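Local structure of peptidyl-prolyl cis-trans isomerase (Hirschia baltica, 5EX2) at residues V26-K32 and D211-V217; L89-G94 and P164-D169; G122-G126 and N235-F240; E146-H151 and L181-S187. The protein probably catalyses the cis-trans isomerisation of peptide bonds preceding proline, as a periplasmic cyclophilin that helps proteins fold. All blocks are in the same frame, centred on the assembly; numbering follows the deposited sequence.

Interaction 1: residues V26-K32 and D211-V217; sequences VIFETTK and DILVSAV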
loop_
_atom_site.group_PDB
_atom_site.type_symbol
_atom_site.label_atom_id
_atom_site.label_comp_id
_atom_site.label_asym_id
_atom_site.label_seq_id
_atom_site.Cartn_x
_atom_site.Cartn_y
_atom_site.Cartn_z
ATOM N N VAL A 26 6.328 -6.747 3.887
ATOM C CA VAL A 26 5.774 -8.079 3.733
ATOM C C VAL A 26 6.111 -8.604 2.354
ATOM O O VAL A 26 6.000 -7.890 1.360
ATOM C CB VAL A 26 4.242 -8.067 3.891
ATOM C CG1 VAL A 26 3.700 -9.483 4.060
ATOM C CG2 VAL A 26 3.815 -7.154 5.041
ATOM N N ILE A 27 6.514 -9.868 2.295
ATOM C CA ILE A 27 6.762 -10.535 1.032
ATOM C C ILE A 27 5.580 -11.447 0.708
ATOM O O ILE A 27 5.324 -12.380 1.439
ATOM C CB ILE A 27 8.040 -11.371 1.063
ATOM C CG1 ILE A 27 9.201 -10.573 1.675
ATOM C CG2 ILE A 27 8.381 -11.831 -0.341
ATOM C CD1 ILE A 27 10.470 -11.364 1.784
ATOM N N PHE A 28 4.868 -11.126 -0.372
ATOM C CA PHE A 28 3.838 -12.002 -0.918
ATOM C C PHE A 28 4.413 -12.727 -2.120
ATOM O O PHE A 28 4.589 -12.125 -3.174
ATOM C CB PHE A 28 2.600 -11.198 -1.353
ATOM C CG PHE A 28 1.609 -10.892 -0.250
ATOM C CD1 PHE A 28 1.922 -11.074 1.086
ATOM C CD2 PHE A 28 0.352 -10.388 -0.574
ATOM C CE1 PHE A 28 0.989 -10.793 2.076
ATOM C CE2 PHE A 28 -0.571 -10.107 0.410
ATOM C CZ PHE A 28 -0.252 -10.303 1.732
ATOM N N GLU A 29 4.705 -14.012 -1.986
ATOM C CA GLU A 29 5.115 -14.799 -3.134
ATOM C C GLU A 29 3.899 -15.400 -3.795
ATOM O O GLU A 29 3.156 -16.120 -3.141
ATOM C CB GLU A 29 6.058 -15.914 -2.714
ATOM C CG GLU A 29 7.482 -15.451 -2.469
ATOM C CD GLU A 29 8.196 -15.090 -3.766
ATOM O OE1 GLU A 29 7.565 -15.160 -4.852
ATOM O OE2 GLU A 29 9.392 -14.734 -3.702
ATOM N N THR A 30 3.682 -15.084 -5.068
ATOM C CA THR A 30 2.519 -15.573 -5.792
ATOM C C THR A 30 2.976 -16.434 -6.958
ATOM O O THR A 30 4.164 -16.438 -7.331
ATOM C CB THR A 30 1.626 -14.430 -6.348
ATOM O OG1 THR A 30 2.170 -13.964 -7.591
ATOM C CG2 THR A 30 1.492 -13.282 -5.366
ATOM N N THR A 31 2.027 -17.139 -7.566
ATOM C CA THR A 31 2.328 -17.944 -8.714
ATOM C C THR A 31 2.598 -17.115 -9.970
ATOM O O THR A 31 2.864 -17.676 -11.019
ATOM C CB THR A 31 1.204 -18.974 -8.969
ATOM O OG1 THR A 31 -0.069 -18.331 -8.858
ATOM C CG2 THR A 31 1.279 -20.096 -7.946
ATOM N N LYS A 32 2.540 -15.786 -9.855
ATOM C CA LYS A 32 2.948 -14.898 -10.947
ATOM C C LYS A 32 4.192 -14.087 -10.599
ATOM O O LYS A 32 4.620 -13.232 -11.376
ATOM C CB LYS A 32 1.803 -13.955 -11.316
ATOM C CG LYS A 32 0.707 -14.607 -12.144
ATOM C CD LYS A 32 1.144 -14.852 -13.584
ATOM C CE LYS A 32 0.045 -15.504 -14.398
ATOM N NZ LYS A 32 -0.389 -16.788 -13.795
ATOM N N ASP A 211 -4.630 -17.968 -9.727
ATOM C CA ASP A 211 -3.304 -17.805 -9.143
ATOM C C ASP A 211 -3.386 -17.922 -7.620
ATOM O O ASP A 211 -4.484 -17.852 -7.042
ATOM C CB ASP A 211 -2.699 -16.475 -9.585
ATOM C CG ASP A 211 -2.085 -16.570 -10.956
ATOM O OD1 ASP A 211 -1.206 -17.441 -11.138
ATOM O OD2 ASP A 211 -2.504 -15.821 -11.856
ATOM N N ILE A 212 -2.234 -18.143 -6.991
ATOM C CA ILE A 212 -2.153 -18.498 -5.580
ATOM C C ILE A 212 -1.153 -17.601 -4.886
ATOM O O ILE A 212 -0.112 -17.291 -5.442
ATOM C CB ILE A 212 -1.728 -19.974 -5.402
ATOM C CG1 ILE A 212 -2.684 -20.900 -6.163
ATOM C CG2 ILE A 212 -1.662 -20.356 -3.923
ATOM C CD1 ILE A 212 -2.241 -22.354 -6.215
ATOM N N LEU A 213 -1.481 -17.218 -3.669
ATOM C CA LEU A 213 -0.535 -16.623 -2.745
ATOM C C LEU A 213 0.170 -17.792 -2.096
ATOM O O LEU A 213 -0.355 -18.414 -1.186
ATOM C CB LEU A 213 -1.244 -15.752 -1.714
ATOM C CG LEU A 213 -0.366 -15.103 -0.647
ATOM C CD1 LEU A 213 0.751 -14.266 -1.243
ATOM C CD2 LEU A 213 -1.249 -14.246 0.238
ATOM N N VAL A 214 1.360 -18.101 -2.583
ATOM C CA VAL A 214 2.082 -19.285 -2.138
ATOM C C VAL A 214 2.596 -19.143 -0.706
ATOM O O VAL A 214 2.555 -20.091 0.090
ATOM C CB VAL A 214 3.261 -19.575 -3.084
ATOM C CG1 VAL A 214 4.079 -20.758 -2.592
ATOM C CG2 VAL A 214 2.780 -19.803 -4.498
ATOM N N SER A 215 3.111 -17.961 -0.386
ATOM C CA SER A 215 3.604 -17.699 0.959
ATOM C C SER A 215 3.592 -16.213 1.253
ATOM O O SER A 215 3.639 -15.391 0.350
ATOM C CB SER A 215 5.021 -18.250 1.136
ATOM O OG SER A 215 5.945 -17.523 0.343
ATOM N N ALA A 216 3.540 -15.893 2.536
ATOM C CA ALA A 216 3.651 -14.535 3.021
ATOM C C ALA A 216 4.629 -14.532 4.183
ATOM O O ALA A 216 4.575 -15.406 5.051
ATOM C CB ALA A 216 2.292 -14.000 3.444
ATOM N N VAL A 217 5.523 -13.550 4.191
ATOM C CA VAL A 217 6.543 -13.436 5.224
ATOM C C VAL A 217 6.743 -11.989 5.616
ATOM O O VAL A 217 6.847 -11.131 4.758
ATOM C CB VAL A 217 7.908 -14.010 4.756
ATOM C CG1 VAL A 217 8.916 -13.973 5.883
ATOM C CG2 VAL A 217 7.753 -15.431 4.259
HETATM O O HOH W 1 6.789 -14.935 1.057
#

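Interaction 2: residues L89-G94 and P164-D169; sequences LEAVDG and PNSGKD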
loop_
_atom_site.group_PDB
_atom_site.type_symbol
_atom_site.label_atom_id
_atom_site.label_comp_id
_atom_site.label_asym_id
_atom_site.label_seq_id
_atom_site.Cartn_x
_atom_site.Cartn_y
_atom_site.Cartn_z
ATOM N N LEU A 89 -9.858 -16.227 13.880
ATOM C CA LEU A 89 -9.455 -14.889 13.483
ATOM C C LEU A 89 -10.644 -13.952 13.610
ATOM O O LEU A 89 -11.733 -14.283 13.140
ATOM C CB LEU A 89 -8.928 -14.910 12.051
ATOM C CG LEU A 89 -8.348 -13.619 11.507
ATOM C CD1 LEU A 89 -7.153 -13.174 12.333
ATOM C CD2 LEU A 89 -7.954 -13.863 10.067
ATOM N N GLU A 90 -10.445 -12.820 14.278
ATOM C CA GLU A 90 -11.502 -11.833 14.455
ATOM C C GLU A 90 -11.437 -10.746 13.396
ATOM O O GLU A 90 -10.372 -10.450 12.835
ATOM C CB GLU A 90 -11.424 -11.206 15.850
ATOM C CG GLU A 90 -11.643 -12.193 16.988
ATOM C CD GLU A 90 -13.023 -12.822 16.962
ATOM O OE1 GLU A 90 -14.009 -12.088 16.733
ATOM O OE2 GLU A 90 -13.118 -14.055 17.154
ATOM N N ALA A 91 -12.586 -10.135 13.142
ATOM C CA ALA A 91 -12.667 -9.030 12.211
ATOM C C ALA A 91 -12.023 -7.794 12.813
ATOM O O ALA A 91 -11.784 -7.714 14.024
ATOM C CB ALA A 91 -14.118 -8.754 11.848
ATOM N N VAL A 92 -11.746 -6.830 11.947
ATOM C CA VAL A 92 -11.169 -5.565 12.362
ATOM C C VAL A 92 -12.100 -4.441 11.920
ATOM O O VAL A 92 -12.635 -4.475 10.819
ATOM C CB VAL A 92 -9.742 -5.407 11.775
ATOM C CG1 VAL A 92 -9.728 -5.688 10.279
ATOM C CG2 VAL A 92 -9.165 -4.042 12.093
ATOM N N ASP A 93 -12.302 -3.454 12.788
ATOM C CA ASP A 93 -13.198 -2.351 12.464
ATOM C C ASP A 93 -12.629 -1.529 11.325
ATOM O O ASP A 93 -11.409 -1.363 11.208
ATOM C CB ASP A 93 -13.434 -1.444 13.676
ATOM C CG ASP A 93 -14.402 -2.036 14.683
ATOM O OD1 ASP A 93 -14.968 -3.110 14.408
ATOM O OD2 ASP A 93 -14.599 -1.416 15.751
ATOM N N GLY A 94 -13.518 -0.985 10.504
ATOM C CA GLY A 94 -13.104 -0.202 9.359
ATOM C C GLY A 94 -12.209 0.956 9.762
ATOM O O GLY A 94 -12.413 1.600 10.800
ATOM N N PRO A 164 -19.323 -2.379 7.342
ATOM C CA PRO A 164 -18.004 -1.734 7.302
ATOM C C PRO A 164 -16.981 -2.339 8.267
ATOM O O PRO A 164 -15.797 -2.046 8.127
ATOM C CB PRO A 164 -18.312 -0.279 7.689
ATOM C CG PRO A 164 -19.559 -0.353 8.459
ATOM C CD PRO A 164 -20.356 -1.466 7.849
ATOM N N ASN A 165 -17.425 -3.168 9.203
ATOM C CA ASN A 165 -16.538 -3.764 10.195
ATOM C C ASN A 165 -16.251 -5.244 9.943
ATOM O O ASN A 165 -15.841 -5.961 10.853
ATOM C CB ASN A 165 -17.123 -3.590 11.595
ATOM C CG ASN A 165 -17.109 -2.155 12.051
ATOM O OD1 ASN A 165 -16.242 -1.372 11.660
ATOM N ND2 ASN A 165 -18.077 -1.796 12.877
ATOM N N SER A 166 -16.436 -5.685 8.704
ATOM C CA SER A 166 -16.315 -7.103 8.375
ATOM C C SER A 166 -14.953 -7.486 7.790
ATOM O O SER A 166 -14.716 -8.655 7.488
ATOM C CB SER A 166 -17.421 -7.499 7.401
ATOM O OG SER A 166 -17.300 -6.801 6.176
ATOM N N GLY A 167 -14.046 -6.527 7.651
ATOM C CA GLY A 167 -12.709 -6.842 7.177
ATOM C C GLY A 167 -12.061 -7.821 8.129
ATOM O O GLY A 167 -12.265 -7.742 9.337
ATOM N N LYS A 168 -11.312 -8.781 7.596
ATOM C CA LYS A 168 -10.733 -9.823 8.442
ATOM C C LYS A 168 -9.441 -10.359 7.869
ATOM O O LYS A 168 -8.374 -10.127 8.432
ATOM C CB LYS A 168 -11.727 -10.966 8.644
ATOM C CG LYS A 168 -11.215 -12.026 9.610
ATOM C CD LYS A 168 -12.278 -13.054 9.951
ATOM C CE LYS A 168 -12.612 -13.943 8.775
ATOM N NZ LYS A 168 -13.748 -14.848 9.122
ATOM N N ASP A 169 -9.540 -11.088 6.758
ATOM C CA ASP A 169 -8.365 -11.694 6.120
ATOM C C ASP A 169 -8.231 -11.332 4.646
ATOM O O ASP A 169 -7.144 -11.080 4.155
ATOM C CB ASP A 169 -8.390 -13.219 6.277
ATOM C CG ASP A 169 -9.711 -13.853 5.885
ATOM O OD1 ASP A 169 -10.704 -13.155 5.577
ATOM O OD2 ASP A 169 -9.744 -15.099 5.906
HETATM O O HOH W 2 -12.565 -16.431 11.298
HETATM O O HOH W 3 -13.654 -3.821 8.390
HETATM O O HOH W 4 -14.839 -5.652 13.456
#

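Interaction 3: residues G122-G126 and N235-F240; sequences GFYNG and NDGPMF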
loop_
_atom_site.group_PDB
_atom_site.type_symbol
_atom_site.label_atom_id
_atom_site.label_comp_id
_atom_site.label_asym_id
_atom_site.label_seq_id
_atom_site.Cartn_x
_atom_site.Cartn_y
_atom_site.Cartn_z
ATOM N N GLY A 122 -1.493 14.342 -2.471
ATOM C CA GLY A 122 -0.057 14.488 -2.398
ATOM C C GLY A 122 0.502 13.189 -1.889
ATOM O O GLY A 122 -0.164 12.147 -1.939
ATOM N N PHE A 123 1.742 13.248 -1.435
ATOM C CA PHE A 123 2.458 12.055 -0.997
ATOM C C PHE A 123 3.005 12.220 0.401
ATOM O O PHE A 123 3.468 13.302 0.786
ATOM C CB PHE A 123 3.618 11.742 -1.932
ATOM C CG PHE A 123 3.219 11.436 -3.357
ATOM C CD1 PHE A 123 2.893 10.149 -3.745
ATOM C CD2 PHE A 123 3.202 12.441 -4.308
ATOM C CE1 PHE A 123 2.553 9.868 -5.070
ATOM C CE2 PHE A 123 2.863 12.168 -5.632
ATOM C CZ PHE A 123 2.545 10.882 -6.006
ATOM N N TYR A 124 3.007 11.119 1.139
ATOM C CA TYR A 124 3.682 11.050 2.416
ATOM C C TYR A 124 4.349 9.696 2.510
ATOM O O TYR A 124 3.669 8.669 2.418
ATOM C CB TYR A 124 2.723 11.231 3.583
ATOM C CG TYR A 124 3.364 10.941 4.920
ATOM C CD1 TYR A 124 4.272 11.814 5.487
ATOM C CD2 TYR A 124 3.067 9.782 5.603
ATOM C CE1 TYR A 124 4.863 11.534 6.706
ATOM C CE2 TYR A 124 3.651 9.486 6.819
ATOM C CZ TYR A 124 4.545 10.362 7.366
ATOM O OH TYR A 124 5.132 10.068 8.582
ATOM N N ASN A 125 5.662 9.681 2.684
ATOM C CA ASN A 125 6.410 8.430 2.812
ATOM C C ASN A 125 6.144 7.486 1.661
ATOM O O ASN A 125 6.149 6.264 1.823
ATOM C CB ASN A 125 6.068 7.760 4.141
ATOM C CG ASN A 125 6.958 8.228 5.256
ATOM O OD1 ASN A 125 7.716 9.179 5.099
ATOM N ND2 ASN A 125 6.882 7.552 6.391
ATOM N N GLY A 126 5.932 8.053 0.485
ATOM C CA GLY A 126 5.725 7.264 -0.712
ATOM C C GLY A 126 4.309 6.752 -0.875
ATOM O O GLY A 126 4.007 6.080 -1.867
ATOM N N ASN A 235 9.625 11.919 -0.778
ATOM C CA ASN A 235 8.819 12.811 -1.579
ATOM C C ASN A 235 9.240 14.249 -1.382
ATOM O O ASN A 235 9.062 15.044 -2.285
ATOM C CB ASN A 235 7.342 12.634 -1.238
ATOM C CG ASN A 235 6.860 11.194 -1.458
ATOM O OD1 ASN A 235 6.490 10.514 -0.508
ATOM N ND2 ASN A 235 6.821 10.753 -2.704
ATOM N N ASP A 236 9.835 14.552 -0.228
ATOM C CA ASP A 236 10.229 15.916 0.101
ATOM C C ASP A 236 11.678 16.208 -0.295
ATOM O O ASP A 236 12.237 17.252 0.080
ATOM C CB ASP A 236 10.017 16.199 1.599
ATOM C CG ASP A 236 10.796 15.258 2.518
ATOM O OD1 ASP A 236 11.330 14.223 2.071
ATOM O OD2 ASP A 236 10.870 15.566 3.727
ATOM N N GLY A 237 12.283 15.300 -1.049
ATOM C CA GLY A 237 13.647 15.487 -1.505
ATOM C C GLY A 237 13.704 15.936 -2.951
ATOM O O GLY A 237 12.697 15.957 -3.667
ATOM N N PRO A 238 14.904 16.299 -3.411
ATOM C CA PRO A 238 15.028 16.894 -4.743
ATOM C C PRO A 238 14.886 15.909 -5.886
ATOM O O PRO A 238 14.447 16.277 -6.959
ATOM C CB PRO A 238 16.435 17.492 -4.734
ATOM C CG PRO A 238 17.167 16.746 -3.710
ATOM C CD PRO A 238 16.156 16.397 -2.645
ATOM N N MET A 239 15.247 14.653 -5.684
ATOM C CA MET A 239 15.039 13.695 -6.762
ATOM C C MET A 239 13.551 13.542 -7.060
ATOM O O MET A 239 13.150 13.389 -8.208
ATOM C CB MET A 239 15.655 12.347 -6.419
ATOM C CG MET A 239 17.151 12.390 -6.484
ATOM S SD MET A 239 17.979 10.853 -6.068
ATOM C CE MET A 239 17.557 9.856 -7.494
ATOM N N PHE A 240 12.727 13.582 -6.025
ATOM C CA PHE A 240 11.306 13.463 -6.274
ATOM C C PHE A 240 10.780 14.724 -6.968
ATOM O O PHE A 240 9.889 14.633 -7.797
ATOM C CB PHE A 240 10.518 13.191 -5.000
ATOM C CG PHE A 240 9.109 12.729 -5.276
ATOM C CD1 PHE A 240 8.886 11.465 -5.816
ATOM C CD2 PHE A 240 8.017 13.549 -5.048
ATOM C CE1 PHE A 240 7.618 11.024 -6.105
ATOM C CE2 PHE A 240 6.743 13.102 -5.332
ATOM C CZ PHE A 240 6.547 11.840 -5.858
#

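Interaction 4: residues E146-H151 and L181-S187; sequences ESWMPH and LDRKYSS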
loop_
_atom_site.group_PDB
_atom_site.type_symbol
_atom_site.label_atom_id
_atom_site.label_comp_id
_atom_site.label_asym_id
_atom_site.label_seq_id
_atom_site.Cartn_x
_atom_site.Cartn_y
_atom_site.Cartn_z
ATOM N N GLU A 146 -9.274 15.283 8.155
ATOM C CA GLU A 146 -9.512 13.967 7.606
ATOM C C GLU A 146 -8.649 13.723 6.371
ATOM O O GLU A 146 -8.603 14.541 5.450
ATOM C CB GLU A 146 -10.991 13.820 7.268
ATOM C CG GLU A 146 -11.380 12.436 6.822
ATOM C CD GLU A 146 -12.860 12.270 6.708
ATOM O OE1 GLU A 146 -13.522 12.189 7.760
ATOM O OE2 GLU A 146 -13.346 12.186 5.567
ATOM N N SER A 147 -7.962 12.585 6.363
ATOM C CA SER A 147 -7.163 12.180 5.211
ATOM C C SER A 147 -7.350 10.695 4.950
ATOM O O SER A 147 -7.846 9.981 5.801
ATOM C CB SER A 147 -5.693 12.488 5.439
ATOM O OG SER A 147 -5.506 13.873 5.745
ATOM N N TRP A 148 -6.970 10.247 3.765
ATOM C CA TRP A 148 -7.072 8.828 3.443
ATOM C C TRP A 148 -6.050 8.472 2.377
ATOM O O TRP A 148 -5.499 9.351 1.729
ATOM C CB TRP A 148 -8.502 8.478 2.997
ATOM C CG TRP A 148 -9.065 9.327 1.882
ATOM C CD1 TRP A 148 -9.120 8.996 0.552
ATOM C CD2 TRP A 148 -9.681 10.626 2.000
ATOM N NE1 TRP A 148 -9.728 10.005 -0.151
ATOM C CE2 TRP A 148 -10.062 11.020 0.707
ATOM C CE3 TRP A 148 -9.931 11.492 3.071
ATOM C CZ2 TRP A 148 -10.687 12.239 0.453
ATOM C CZ3 TRP A 148 -10.544 12.714 2.813
ATOM C CH2 TRP A 148 -10.913 13.069 1.517
ATOM N N MET A 149 -5.772 7.180 2.219
ATOM C CA MET A 149 -4.903 6.733 1.160
ATOM C C MET A 149 -5.774 6.262 0.017
ATOM O O MET A 149 -6.389 5.189 0.110
ATOM C CB MET A 149 -3.981 5.615 1.634
ATOM C CG MET A 149 -3.136 5.040 0.519
ATOM S SD MET A 149 -1.664 4.187 1.117
ATOM C CE MET A 149 -2.368 2.810 2.002
ATOM N N PRO A 150 -5.838 7.049 -1.057
ATOM C CA PRO A 150 -6.739 6.680 -2.151
ATOM C C PRO A 150 -6.295 5.426 -2.863
ATOM O O PRO A 150 -5.122 5.070 -2.814
ATOM C CB PRO A 150 -6.661 7.886 -3.081
ATOM C CG PRO A 150 -5.335 8.469 -2.824
ATOM C CD PRO A 150 -5.127 8.305 -1.346
ATOM N N HIS A 151 -7.244 4.768 -3.514
ATOM C CA HIS A 151 -6.992 3.482 -4.115
ATOM C C HIS A 151 -6.379 3.637 -5.512
ATOM O O HIS A 151 -6.967 3.279 -6.528
ATOM C CB HIS A 151 -8.291 2.681 -4.110
ATOM C CG HIS A 151 -8.682 2.218 -2.737
ATOM N ND1 HIS A 151 -9.211 3.052 -1.782
ATOM C CD2 HIS A 151 -8.590 0.998 -2.162
ATOM C CE1 HIS A 151 -9.431 2.359 -0.674
ATOM N NE2 HIS A 151 -9.059 1.111 -0.878
ATOM N N LEU A 181 -13.645 3.525 -4.391
ATOM C CA LEU A 181 -13.398 2.823 -3.129
ATOM C C LEU A 181 -13.004 3.743 -1.996
ATOM O O LEU A 181 -13.061 3.353 -0.823
ATOM C CB LEU A 181 -12.286 1.801 -3.292
ATOM C CG LEU A 181 -12.506 0.714 -4.330
ATOM C CD1 LEU A 181 -11.298 -0.203 -4.319
ATOM C CD2 LEU A 181 -13.781 -0.069 -4.078
ATOM N N ASP A 182 -12.578 4.956 -2.344
ATOM C CA ASP A 182 -11.989 5.849 -1.356
ATOM C C ASP A 182 -12.994 6.214 -0.263
ATOM O O ASP A 182 -14.172 6.468 -0.535
ATOM C CB ASP A 182 -11.476 7.127 -2.022
ATOM C CG ASP A 182 -10.339 6.886 -2.996
ATOM O OD1 ASP A 182 -9.869 5.744 -3.127
ATOM O OD2 ASP A 182 -9.901 7.894 -3.608
ATOM N N ARG A 183 -12.494 6.196 0.970
ATOM C CA ARG A 183 -13.255 6.484 2.181
ATOM C C ARG A 183 -14.288 5.404 2.490
ATOM O O ARG A 183 -15.065 5.555 3.427
ATOM C CB ARG A 183 -13.924 7.854 2.094
ATOM C CG ARG A 183 -12.943 8.979 1.805
ATOM C CD ARG A 183 -13.615 10.345 1.793
ATOM N NE ARG A 183 -14.123 10.685 3.115
ATOM C CZ ARG A 183 -15.401 10.650 3.488
ATOM N NH1 ARG A 183 -16.363 10.294 2.639
ATOM N NH2 ARG A 183 -15.711 10.976 4.733
ATOM N N LYS A 184 -14.222 4.283 1.762
ATOM C CA LYS A 184 -15.155 3.181 1.964
ATOM C C LYS A 184 -14.463 1.854 2.240
ATOM O O LYS A 184 -15.122 0.910 2.656
ATOM C CB LYS A 184 -16.059 3.032 0.742
ATOM C CG LYS A 184 -16.950 4.231 0.519
ATOM C CD LYS A 184 -17.686 4.169 -0.808
ATOM C CE LYS A 184 -18.661 5.329 -0.929
ATOM N NZ LYS A 184 -19.333 5.373 -2.258
ATOM N N TYR A 185 -13.162 1.767 1.999
ATOM C CA TYR A 185 -12.408 0.538 2.237
ATOM C C TYR A 185 -11.123 0.905 2.952
ATOM O O TYR A 185 -10.583 1.999 2.767
ATOM C CB TYR A 185 -12.085 -0.203 0.931
ATOM C CG TYR A 185 -13.322 -0.755 0.296
ATOM C CD1 TYR A 185 -14.181 0.070 -0.400
ATOM C CD2 TYR A 185 -13.666 -2.095 0.435
ATOM C CE1 TYR A 185 -15.349 -0.409 -0.955
ATOM C CE2 TYR A 185 -14.841 -2.595 -0.121
ATOM C CZ TYR A 185 -15.673 -1.739 -0.813
ATOM O OH TYR A 185 -16.842 -2.231 -1.365
ATOM N N SER A 186 -10.625 -0.015 3.764
ATOM C CA SER A 186 -9.452 0.241 4.582
ATOM C C SER A 186 -8.164 -0.051 3.830
ATOM O O SER A 186 -7.673 -1.165 3.838
ATOM C CB SER A 186 -9.512 -0.599 5.859
ATOM O OG SER A 186 -10.719 -0.402 6.565
ATOM N N SER A 187 -7.610 0.951 3.171
ATOM C CA SER A 187 -6.305 0.792 2.547
ATOM C C SER A 187 -5.226 0.799 3.626
ATOM O O SER A 187 -5.306 1.543 4.595
ATOM C CB SER A 187 -6.069 1.886 1.507
ATOM O OG SER A 187 -6.360 3.151 2.055
HETATM O O HOH W 5 -9.125 5.521 0.190
HETATM O O HOH W 6 -7.372 5.536 3.858
#

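Interaction 1: residues V26-K32 and D211-V217
Backbone hydrogen bonds pair Ile27 with Val217 and Glu29 with Ser215, antiparallel, and so join the first strand of the cyclophilin barrel to its last and close the barrel. The pairing slips by one residue at a classic beta bulge, where Val214 and Ser215 both face Glu29: Val214 N donates to Glu29 O over 2.7 Å, while the bond from Ser215 N to the same oxygen is weak at 3.3 Å. Beyond the bulge Thr31 N reaches Ile212 O.

Apolar contacts occupy the face carrying Phe28, Thr30, Leu213 and Ala216, where Phe28 also meets Phe171. Leu213 CD2 stands over the centre of the Phe28 ring, 4.2 Å from the centroid and 8° off the normal, and Leu213 CD1 touches Phe28 CB at 3.6 Å.

Polar side chains finish the strand ends. With chi1 at 45°, Thr31 OG1 turns to Asp211, donating to OD1 (2.7 Å) and accepting from Ile212 N (2.9 Å). In the conformer described, Lys32 NZ forms a salt bridge with Asp211, meeting the syn lone pair of OD1 at 2.9 Å, whereas Thr31 comes from the anti side. With an alanine in place of Asp211, Lys32 would probably lose its counter-charge and Thr31 OG1 the acceptor of its proton. Held by Thr31 OG1 at OD1 and by Thr202 N at OD2, the carboxylate is fixed through both oxygens, and its negative charge is likely to be stabilised where the paired strands part.

Interaction 2: residues L89-G94 and P164-D169
The carboxylate of Asp93 stacks on one face of the Asn165 amide, the two planes 27° apart and Asp93 OD1 3.3 Å from Asn165 CG, while at the amide's edge Gly94 N donates to Asn165 OD1 in the carbonyl plane (3.0 Å). Both segments are irregular loops of the cyclophilin fold: 89-94 follows the helix 79-83, whereas the loop containing 164-169 connects the barrel strands 155-158 and 171-174.

Asn165 CG lies anti to the carbonyl carbon (chi1 -69°), which swings the amide against Asp93 and lets OD1 reach the next backbone N-H. A leucine in place of Asn165 would probably leave Gly94 N without this acceptor and the Asp93 carboxylate without its flat partner.

Further along, Val92 N donates to Gly167 O over 2.8 Å, and Val92 CG1 leans on that same oxygen. Its side chain also touches Asn46 and His47 of the helix 45-57. At the far end Leu89 CD2 packs against Lys168 CG at 3.8 Å and touches Asp169 CB, so the aliphatic part of the lysine serves as an apolar surface.

Three waters add further polar links. One molecule bridges Asp93 OD1 and Asn165 O, and another joins Leu89 O to Lys168 NZ. A third donates to Val92 O (2.7 Å) and Pro164 O (2.8 Å) and accepts from Gly167 N (2.8 Å).

Interaction 3: residues G122-G126 and N235-F240
Gly126 N donates to Asn235 OD1 just where the chain reverses after the strand 119-124. Asn125 and Gly126 both have positive phi, and their angles fit a type I' turn leading into the strand 127-132. Across from them, Asn235 belongs to the loop that follows the strand 229-233, and Gly237 takes the N-cap position of the helix 238-247.

The bond from Gly126 N is 2.7 Å long and lies in the plane of the Asn235 carbonyl group. The rest of the amide is laid against Phe123, with Asn235 CG 3.3 Å from Phe123 CB and the amide turned 20° from the ring plane. Asn235 ND2 is held by Thr259 OG1, which fixes the flip of the amide.

The contact thus sets the tip of a beta hairpin, from the five-stranded sheet beside the cyclophilin barrel, against the C-terminal part of the chain.

Phe240 reaches Phe123 from the helix in a T-shaped arrangement, its edge directed at the Phe123 face, with ring centroids 5.1 Å apart and planes at 78°. Phe240 CZ does the touching, 3.7 Å from Phe123 CE2 and offset toward the rim of the ring. A chi1 of -166° sends the Phe240 ring out from the helix's first turn to the strand. Over the centre of a Phe240 face sits Asn235 ND2, 3.3 Å above the ring plane; Val253 and Thr259 touch Phe123 as well.

Interaction 4: residues E146-H151 and L181-S187
Asp182 faces Trp148, Pro150 and His151 along its whole side chain. Its CB rests 3.9 Å from Trp148 NE1, and CG lies near Pro150 CA. Of the two tips, OD1 accepts from His151 N on the syn side (2.8 Å) and from His151 ND1 on the anti side (3.1 Å), the imidazole plane being 29° from the carboxylate. OD2 touches Pro150 CB and takes a salt bridge from Arg179.

The His151 ring, whose NE2 is hydrogen-bonded to Ser157 OG, carries Leu181 CB over one face, 3.7 Å from the centroid. Nearby, Ser187 OG donates to Met149 O.

Next to Asp182, Arg183 runs over Trp148: CG sits above the ring system and CD lies 3.6 Å from the centroid of the six-membered ring. A bend at chi3 (65°) then carries the guanidinium past the indole, so that NE (3.0 Å) and NH2 (2.8 Å) grip Glu146 OE2 side-on.

The loop entering the barrel strand 187-191 is thereby fastened to the end of the strand 145-148 of the five-stranded sheet beside the barrel. With hydrogen bonds at both ring nitrogens, His151 has its rotation fixed, and the neighbouring arginines probably favour charged carboxylates at Asp182 and Glu146.

How the interactions relate
From the N terminus, the chain enters the barrel at residues 26-32, which pair with 211-217 in interaction 1 after 178 intervening residues. Interactions 2 and 4 both fall within that long loop. They also cross each other, since 146-151 comes before 164-169 and 181-187 after it, and they touch where Gly94 CA lies 3.7 Å from Ser186 OG. Interaction 3 starts inside the same loop, at 122-126, but ends beyond it at 235-240, so it crosses interactions 1 and 2 and encloses interaction 4. Interaction 1 seals the barrel, interaction 2 joins loops at its rim, interaction 4 ties it to the five-stranded sheet, and interaction 3 adds the C-terminal helix to that sheet.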